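Local coordinates for hyperosmolarity resistance protein Emb (Staphylococcus epidermidis, PDB 6GV5) that belongs to a giant staphylococcal cell-surface adhesin that binds surface-immobilized fibronectin and so mediates adherence of the bacterium, at residues Lys4-Thr17 against Leu30-Val43. Residues are numbered along the deposited sequence; the frame is centred on the assembly and turned at random.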
ATOM      1  N   LYS A   4     -17.123  -3.980  25.447  1.00 47.17           N
ATOM      2  CA  LYS A   4     -17.431  -4.008  24.024  1.00 46.49           C
ATOM      3  C   LYS A   4     -16.345  -3.311  23.214  1.00 41.42           C
ATOM      4  O   LYS A   4     -15.966  -3.784  22.136  1.00 36.27           O
ATOM      5  CB  LYS A   4     -18.779  -3.342  23.759  1.00 45.35           C
ATOM      6  CG  LYS A   4     -19.954  -3.927  24.524  1.00 45.90           C
ATOM      7  CD  LYS A   4     -21.247  -3.255  24.072  1.00 43.19           C
ATOM      8  CE  LYS A   4     -22.436  -3.674  24.912  1.00 44.47           C
ATOM      9  NZ  LYS A   4     -23.674  -2.980  24.457  1.00 36.34           N
ATOM     10  N   LEU A   5     -15.851  -2.171  23.705  1.00 38.87           N
ATOM     11  CA  LEU A   5     -14.807  -1.447  22.986  1.00 37.90           C
ATOM     12  C   LEU A   5     -13.504  -2.233  22.972  1.00 40.49           C
ATOM     13  O   LEU A   5     -12.830  -2.311  21.936  1.00 32.93           O
ATOM     14  CB  LEU A   5     -14.591  -0.074  23.616  1.00 38.11           C
ATOM     15  CG  LEU A   5     -13.516   0.799  22.964  1.00 35.86           C
ATOM     16  CD1 LEU A   5     -13.857   1.037  21.503  1.00 32.98           C
ATOM     17  CD2 LEU A   5     -13.368   2.115  23.701  1.00 38.72           C
ATOM     18  N   GLN A   6     -13.129  -2.816  24.114  1.00 39.27           N
ATOM     19  CA  GLN A   6     -11.925  -3.636  24.176  1.00 42.06           C
ATOM     20  C   GLN A   6     -11.997  -4.801  23.195  1.00 40.94           C
ATOM     21  O   GLN A   6     -11.005  -5.129  22.534  1.00 35.87           O
ATOM     22  CB  GLN A   6     -11.722  -4.149  25.603  1.00 46.59           C
ATOM     23  CG  GLN A   6     -10.409  -4.886  25.837  1.00 47.91           C
ATOM     24  CD  GLN A   6      -9.227  -3.946  25.959  1.00 56.80           C
ATOM     25  OE1 GLN A   6      -9.270  -2.809  25.485  1.00 56.39           O
ATOM     26  NE2 GLN A   6      -8.163  -4.412  26.605  1.00 66.87           N
ATOM     27  N   ASP A   7     -13.166  -5.439  23.083  1.00 36.66           N
ATOM     28  CA  ASP A   7     -13.308  -6.567  22.171  1.00 36.43           C
ATOM     29  C   ASP A   7     -13.251  -6.121  20.714  1.00 34.89           C
ATOM     30  O   ASP A   7     -12.712  -6.837  19.863  1.00 32.46           O
ATOM     31  CB  ASP A   7     -14.618  -7.303  22.452  1.00 43.64           C
ATOM     32  CG  ASP A   7     -14.588  -8.070  23.761  1.00 51.55           C
ATOM     33  OD1 ASP A   7     -13.520  -8.096  24.411  1.00 53.60           O
ATOM     34  OD2 ASP A   7     -15.630  -8.648  24.136  1.00 53.68           O
ATOM     35  N   ALA A   8     -13.810  -4.949  20.402  1.00 35.00           N
ATOM     36  CA  ALA A   8     -13.766  -4.456  19.031  1.00 33.56           C
ATOM     37  C   ALA A   8     -12.337  -4.123  18.613  1.00 31.30           C
ATOM     38  O   ALA A   8     -11.945  -4.376  17.468  1.00 28.74           O
ATOM     39  CB  ALA A   8     -14.668  -3.230  18.885  1.00 37.33           C
ATOM     40  N   LYS A   9     -11.551  -3.546  19.525  1.00 30.93           N
ATOM     41  CA  LYS A   9     -10.151  -3.262  19.218  1.00 28.39           C
ATOM     42  C   LYS A   9      -9.383  -4.550  18.955  1.00 32.01           C
ATOM     43  O   LYS A   9      -8.625  -4.648  17.985  1.00 28.36           O
ATOM     44  CB  LYS A   9      -9.512  -2.475  20.363  1.00 31.57           C
ATOM     45  CG  LYS A   9     -10.040  -1.058  20.506  1.00 32.08           C
ATOM     46  CD  LYS A   9      -9.414  -0.327  21.693  1.00 32.10           C
ATOM     47  CE  LYS A   9      -9.910   1.109  21.765  1.00 36.07           C
ATOM     48  NZ  LYS A   9      -9.395   1.834  22.962  1.00 41.06           N
ATOM     49  N   THR A  10      -9.564  -5.552  19.818  1.00 31.80           N
ATOM     50  CA  THR A  10      -8.876  -6.825  19.637  1.00 29.37           C
ATOM     51  C   THR A  10      -9.213  -7.436  18.284  1.00 33.32           C
ATOM     52  O   THR A  10      -8.321  -7.879  17.549  1.00 31.29           O
ATOM     53  CB  THR A  10      -9.249  -7.782  20.772  1.00 32.27           C
ATOM     54  OG1 THR A  10      -8.769  -7.253  22.016  1.00 35.94           O
ATOM     55  CG2 THR A  10      -8.648  -9.154  20.537  1.00 37.38           C
ATOM     56  N   ASP A  11     -10.501  -7.452  17.928  1.00 31.19           N
ATOM     57  CA  ASP A  11     -10.916  -8.012  16.648  1.00 32.43           C
ATOM     58  C   ASP A  11     -10.270  -7.266  15.489  1.00 32.65           C
ATOM     59  O   ASP A  11      -9.780  -7.882  14.537  1.00 30.89           O
ATOM     60  CB  ASP A  11     -12.440  -7.957  16.526  1.00 34.81           C
ATOM     61  CG  ASP A  11     -12.922  -8.319  15.135  1.00 45.61           C
ATOM     62  OD1 ASP A  11     -12.895  -9.521  14.793  1.00 54.20           O
ATOM     63  OD2 ASP A  11     -13.317  -7.403  14.380  1.00 41.07           O
ATOM     64  N   ALA A  12     -10.269  -5.934  15.550  1.00 29.29           N
ATOM     65  CA  ALA A  12      -9.709  -5.143  14.459  1.00 27.94           C
ATOM     66  C   ALA A  12      -8.216  -5.399  14.304  1.00 29.38           C
ATOM     67  O   ALA A  12      -7.716  -5.530  13.181  1.00 26.93           O
ATOM     68  CB  ALA A  12      -9.971  -3.659  14.697  1.00 27.00           C
ATOM     69  N   LYS A  13      -7.487  -5.473  15.420  1.00 28.67           N
ATOM     70  CA  LYS A  13      -6.050  -5.710  15.329  1.00 28.05           C
ATOM     71  C   LYS A  13      -5.758  -7.101  14.783  1.00 30.54           C
ATOM     72  O   LYS A  13      -4.800  -7.290  14.023  1.00 30.65           O
ATOM     73  CB  LYS A  13      -5.406  -5.517  16.700  1.00 30.24           C
ATOM     74  CG  LYS A  13      -5.416  -4.082  17.183  1.00 33.92           C
ATOM     75  CD  LYS A  13      -4.709  -3.944  18.522  1.00 38.90           C
ATOM     76  CE  LYS A  13      -5.543  -4.523  19.661  1.00 37.69           C
ATOM     77  NZ  LYS A  13      -4.826  -4.434  20.966  1.00 42.13           N
ATOM     78  N   GLN A  14      -6.582  -8.086  15.146  1.00 30.44           N
ATOM     79  CA  GLN A  14      -6.420  -9.426  14.598  1.00 32.71           C
ATOM     80  C   GLN A  14      -6.636  -9.437  13.090  1.00 33.28           C
ATOM     81  O   GLN A  14      -5.879 -10.077  12.353  1.00 31.79           O
ATOM     82  CB  GLN A  14      -7.381 -10.389  15.294  1.00 39.28           C
ATOM     83  CG  GLN A  14      -7.008 -10.669  16.742  1.00 42.10           C
ATOM     84  CD  GLN A  14      -8.060 -11.480  17.475  1.00 54.09           C
ATOM     85  OE1 GLN A  14      -9.193 -11.613  17.009  1.00 56.59           O
ATOM     86  NE2 GLN A  14      -7.691 -12.026  18.627  1.00 56.17           N
ATOM     87  N   GLN A  15      -7.667  -8.733  12.609  1.00 32.30           N
ATOM     88  CA  GLN A  15      -7.882  -8.645  11.170  1.00 31.02           C
ATOM     89  C   GLN A  15      -6.687  -8.001  10.481  1.00 31.01           C
ATOM     90  O   GLN A  15      -6.237  -8.470   9.427  1.00 30.45           O
ATOM     91  CB  GLN A  15      -9.150  -7.847  10.866  1.00 32.07           C
ATOM     92  CG  GLN A  15     -10.433  -8.498  11.349  1.00 34.56           C
ATOM     93  CD  GLN A  15     -11.674  -7.851  10.761  1.00 37.58           C
ATOM     94  OE1 GLN A  15     -11.750  -7.618   9.554  1.00 38.74           O
ATOM     95  NE2 GLN A  15     -12.650  -7.557  11.611  1.00 36.69           N
ATOM     96  N   ILE A  16      -6.160  -6.923  11.065  1.00 27.25           N
ATOM     97  CA  ILE A  16      -5.039  -6.209  10.458  1.00 28.47           C
ATOM     98  C   ILE A  16      -3.815  -7.105  10.397  1.00 31.48           C
ATOM     99  O   ILE A  16      -3.043  -7.066   9.428  1.00 28.06           O
ATOM    100  CB  ILE A  16      -4.755  -4.913  11.241  1.00 28.08           C
ATOM    101  CG1 ILE A  16      -5.855  -3.885  10.966  1.00 27.70           C
ATOM    102  CG2 ILE A  16      -3.383  -4.337  10.869  1.00 29.26           C
ATOM    103  CD1 ILE A  16      -5.952  -2.775  12.001  1.00 31.30           C
ATOM    104  N   THR A  17      -3.616  -7.926  11.429  1.00 29.35           N
ATOM    105  CA  THR A  17      -2.475  -8.835  11.438  1.00 31.74           C
ATOM    106  C   THR A  17      -2.531  -9.818  10.277  1.00 34.08           C
ATOM    107  O   THR A  17      -1.483 -10.250   9.785  1.00 34.37           O
ATOM    108  CB  THR A  17      -2.420  -9.586  12.770  1.00 37.08           C
ATOM    109  OG1 THR A  17      -2.325  -8.644  13.846  1.00 39.20           O
ATOM    110  CG2 THR A  17      -1.225 -10.523  12.807  1.00 40.61           C
ATOM    111  N   LEU A  30      -1.154   1.197  12.525  1.00 28.41           N
ATOM    112  CA  LEU A  30      -2.610   1.092  12.528  1.00 30.12           C
ATOM    113  C   LEU A  30      -3.128   0.431  13.799  1.00 31.82           C
ATOM    114  O   LEU A  30      -4.165   0.844  14.332  1.00 31.05           O
ATOM    115  CB  LEU A  30      -3.077   0.319  11.294  1.00 30.35           C
ATOM    116  CG  LEU A  30      -3.023   1.120   9.992  1.00 30.20           C
ATOM    117  CD1 LEU A  30      -3.097   0.190   8.793  1.00 29.56           C
ATOM    118  CD2 LEU A  30      -4.148   2.128   9.934  1.00 35.13           C
ATOM    119  N   GLU A  31      -2.429  -0.592  14.296  1.00 33.27           N
ATOM    120  CA  GLU A  31      -2.809  -1.183  15.576  1.00 34.98           C
ATOM    121  C   GLU A  31      -2.763  -0.142  16.687  1.00 36.90           C
ATOM    122  O   GLU A  31      -3.638  -0.110  17.560  1.00 33.05           O
ATOM    123  CB  GLU A  31      -1.897  -2.366  15.896  1.00 37.08           C
ATOM    124  CG  GLU A  31      -2.087  -3.552  14.957  1.00 40.50           C
ATOM    125  CD  GLU A  31      -0.957  -4.569  15.027  1.00 50.45           C
ATOM    126  OE1 GLU A  31      -0.031  -4.386  15.843  1.00 52.65           O
ATOM    127  OE2 GLU A  31      -0.999  -5.554  14.256  1.00 51.85           O
ATOM    128  N   ASN A  32      -1.754   0.733  16.662  1.00 36.76           N
ATOM    129  CA  ASN A  32      -1.676   1.801  17.652  1.00 37.75           C
ATOM    130  C   ASN A  32      -2.846   2.767  17.511  1.00 38.15           C
ATOM    131  O   ASN A  32      -3.414   3.216  18.512  1.00 38.08           O
ATOM    132  CB  ASN A  32      -0.351   2.546  17.504  1.00 38.93           C
ATOM    133  CG  ASN A  32      -0.160   3.598  18.563  1.00 41.96           C
ATOM    134  OD1 ASN A  32      -0.455   3.373  19.738  1.00 47.62           O
ATOM    135  ND2 ASN A  32       0.322   4.765  18.157  1.00 45.07           N
ATOM    136  N   ILE A  33      -3.214   3.104  16.275  1.00 33.33           N
ATOM    137  CA  ILE A  33      -4.374   3.955  16.046  1.00 35.34           C
ATOM    138  C   ILE A  33      -5.629   3.292  16.596  1.00 36.11           C
ATOM    139  O   ILE A  33      -6.450   3.942  17.255  1.00 38.54           O
ATOM    140  CB  ILE A  33      -4.505   4.275  14.545  1.00 39.26           C
ATOM    141  CG1 ILE A  33      -3.323   5.139  14.087  1.00 40.00           C
ATOM    142  CG2 ILE A  33      -5.826   4.973  14.259  1.00 35.90           C
ATOM    143  CD1 ILE A  33      -3.164   5.225  12.583  1.00 38.30           C
ATOM    144  N   ILE A  34      -5.796   1.992  16.338  1.00 34.43           N
ATOM    145  CA  ILE A  34      -6.951   1.265  16.864  1.00 35.18           C
ATOM    146  C   ILE A  34      -7.002   1.395  18.382  1.00 36.19           C
ATOM    147  O   ILE A  34      -8.048   1.702  18.967  1.00 33.72           O
ATOM    148  CB  ILE A  34      -6.898  -0.211  16.436  1.00 32.91           C
ATOM    149  CG1 ILE A  34      -7.126  -0.373  14.926  1.00 32.44           C
ATOM    150  CG2 ILE A  34      -7.921  -1.036  17.212  1.00 33.14           C
ATOM    151  CD1 ILE A  34      -8.516  -0.016  14.455  1.00 32.26           C
ATOM    152  N   ASN A  35      -5.865   1.163  19.043  1.00 35.41           N
ATOM    153  CA  ASN A  35      -5.848   1.147  20.502  1.00 36.85           C
ATOM    154  C   ASN A  35      -6.244   2.491  21.096  1.00 37.08           C
ATOM    155  O   ASN A  35      -6.736   2.543  22.229  1.00 37.95           O
ATOM    156  CB  ASN A  35      -4.460   0.753  21.009  1.00 33.88           C
ATOM    157  CG  ASN A  35      -4.174  -0.721  20.844  1.00 41.00           C
ATOM    158  OD1 ASN A  35      -5.087  -1.547  20.835  1.00 42.33           O
ATOM    159  ND2 ASN A  35      -2.899  -1.063  20.721  1.00 43.58           N
ATOM    160  N   GLN A  36      -6.038   3.581  20.362  1.00 39.39           N
ATOM    161  CA  GLN A  36      -6.303   4.920  20.874  1.00 42.49           C
ATOM    162  C   GLN A  36      -7.739   5.381  20.647  1.00 45.12           C
ATOM    163  O   GLN A  36      -8.090   6.487  21.076  1.00 47.26           O
ATOM    164  CB  GLN A  36      -5.342   5.932  20.236  1.00 45.19           C
ATOM    165  N   GLN A  37      -8.574   4.575  19.996  1.00 42.94           N
ATOM    166  CA  GLN A  37      -9.943   4.980  19.713  1.00 38.51           C
ATOM    167  C   GLN A  37     -10.816   4.838  20.958  1.00 37.85           C
ATOM    168  O   GLN A  37     -10.628   3.935  21.779  1.00 38.81           O
ATOM    169  CB  GLN A  37     -10.527   4.150  18.570  1.00 35.04           C
ATOM    170  CG  GLN A  37      -9.723   4.223  17.284  1.00 37.62           C
ATOM    171  CD  GLN A  37      -9.504   5.644  16.810  1.00 37.55           C
ATOM    172  OE1 GLN A  37     -10.452   6.408  16.639  1.00 39.61           O
ATOM    173  NE2 GLN A  37      -8.245   6.010  16.605  1.00 41.47           N
ATOM    174  N   THR A  38     -11.785   5.740  21.081  1.00 38.54           N
ATOM    175  CA  THR A  38     -12.620   5.822  22.270  1.00 39.36           C
ATOM    176  C   THR A  38     -14.030   5.299  22.049  1.00 37.45           C
ATOM    177  O   THR A  38     -14.812   5.247  23.004  1.00 39.97           O
ATOM    178  CB  THR A  38     -12.688   7.271  22.767  1.00 40.20           C
ATOM    179  OG1 THR A  38     -13.342   8.086  21.785  1.00 44.75           O
ATOM    180  CG2 THR A  38     -11.290   7.815  23.019  1.00 46.59           C
ATOM    181  N   SER A  39     -14.382   4.912  20.828  1.00 34.79           N
ATOM    182  CA  SER A  39     -15.704   4.382  20.546  1.00 32.99           C
ATOM    183  C   SER A  39     -15.596   3.273  19.512  1.00 32.42           C
ATOM    184  O   SER A  39     -14.659   3.242  18.709  1.00 30.38           O
ATOM    185  CB  SER A  39     -16.654   5.462  20.025  1.00 35.97           C
ATOM    186  OG  SER A  39     -16.293   5.851  18.712  1.00 40.31           O
ATOM    187  N   ARG A  40     -16.575   2.368  19.527  1.00 28.26           N
ATOM    188  CA  ARG A  40     -16.601   1.296  18.539  1.00 28.91           C
ATOM    189  C   ARG A  40     -16.817   1.844  17.135  1.00 32.21           C
ATOM    190  O   ARG A  40     -16.262   1.316  16.165  1.00 27.93           O
ATOM    191  CB  ARG A  40     -17.686   0.284  18.897  1.00 29.21           C
ATOM    192  CG  ARG A  40     -17.303  -0.642  20.040  1.00 30.92           C
ATOM    193  CD  ARG A  40     -18.449  -1.566  20.393  1.00 32.14           C
ATOM    194  NE  ARG A  40     -19.524  -0.843  21.069  1.00 31.35           N
ATOM    195  CZ  ARG A  40     -20.773  -1.282  21.163  1.00 33.96           C
ATOM    196  NH1 ARG A  40     -21.117  -2.443  20.623  1.00 33.37           N
ATOM    197  NH2 ARG A  40     -21.678  -0.554  21.803  1.00 32.22           N
ATOM    198  N   ALA A  41     -17.625   2.896  16.998  1.00 30.75           N
ATOM    199  CA  ALA A  41     -17.802   3.504  15.685  1.00 31.61           C
ATOM    200  C   ALA A  41     -16.466   3.964  15.116  1.00 33.22           C
ATOM    201  O   ALA A  41     -16.178   3.745  13.932  1.00 33.29           O
ATOM    202  CB  ALA A  41     -18.783   4.675  15.779  1.00 31.73           C
ATOM    203  N   ASN A  42     -15.626   4.583  15.949  1.00 33.63           N
ATOM    204  CA  ASN A  42     -14.333   5.065  15.474  1.00 35.34           C
ATOM    205  C   ASN A  42     -13.390   3.910  15.172  1.00 34.24           C
ATOM    206  O   ASN A  42     -12.580   3.990  14.239  1.00 31.82           O
ATOM    207  CB  ASN A  42     -13.706   6.003  16.507  1.00 37.68           C
ATOM    208  CG  ASN A  42     -14.302   7.395  16.466  1.00 45.08           C
ATOM    209  OD1 ASN A  42     -14.901   7.801  15.470  1.00 46.74           O
ATOM    210  ND2 ASN A  42     -14.132   8.142  17.553  1.00 50.70           N
ATOM    211  N   VAL A  43     -13.465   2.830  15.954  1.00 28.34           N
ATOM    212  CA  VAL A  43     -12.668   1.646  15.650  1.00 27.17           C
ATOM    213  C   VAL A  43     -13.045   1.102  14.281  1.00 28.20           C
ATOM    214  O   VAL A  43     -12.177   0.731  13.483  1.00 26.26           O
ATOM    215  CB  VAL A  43     -12.841   0.572  16.741  1.00 28.25           C
ATOM    216  CG1 VAL A  43     -12.188  -0.739  16.312  1.00 28.37           C
ATOM    217  CG2 VAL A  43     -12.251   1.062  18.058  1.00 29.32           C
TER
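Lys-9 bonds to two backbone carbonyls at the turn between helices 24-35 and 40-65. Its extended chain, with CG beside the backbone N (chi1 -69°), carries NZ past Ile-34 to Asn-35 O (2.8 Å) and Gln-37 O (2.7 Å). NZ stands above the carbonyl plane of Asn-35 but lies in that of Gln-37. One turn on, Lys-13 bends at chi3 (-73°) and crosses the Asn-35 side chain at about a right angle, NZ lying on a lone pair of OD1 in the carbonyl plane (2.9 Å).

Beneath these polar ends lies an apolar seam, packed as knobs into holes. Ile-34 sits among Lys-9, Ala-12, Lys-13 and Ile-16; its CD1 rests on Ala-12 CB (3.9 Å). Ile-34 and Ile-16 reach toward each other tip to tip, nearest at Ile-34 CG1 and Ile-16 CD1 (4.0 Å). Val-43, from the following helix, fills the next hole, among Leu-5, Ala-8, Lys-9 and Ala-12. Leu-5 pushes CD1 against the backbone of Ser-39, the N-cap of helix 40-65, and Arg-40, and CD2 against Thr-38 O (3.5 Å).

At the exposed end, Lys-4 CD lies over one face of the Arg-40 guanidinium, 3.3 Å above its plane and offset toward the rim, where the chains cross obliquely. With Lys-4 NZ and Arg-40 NH2 4.1 Å apart, the aliphatic part carries the contact; the like charges would be expected to gain nothing.

Segment 4-17 of helix 2-18 thus runs antiparallel to residues 30-35 of helix 24-35 (170°) while packing on the start of helix 40-65, as in a GA-module three-helix bundle. Ala-8 walls one hole and Ala-12 both. Lysine methylenes line them too, while Lys-13 binds a side-chain oxygen and Lys-9 a helix-end and a turn carbonyl, where the dipole of helix 24-35 would probably favour its charge.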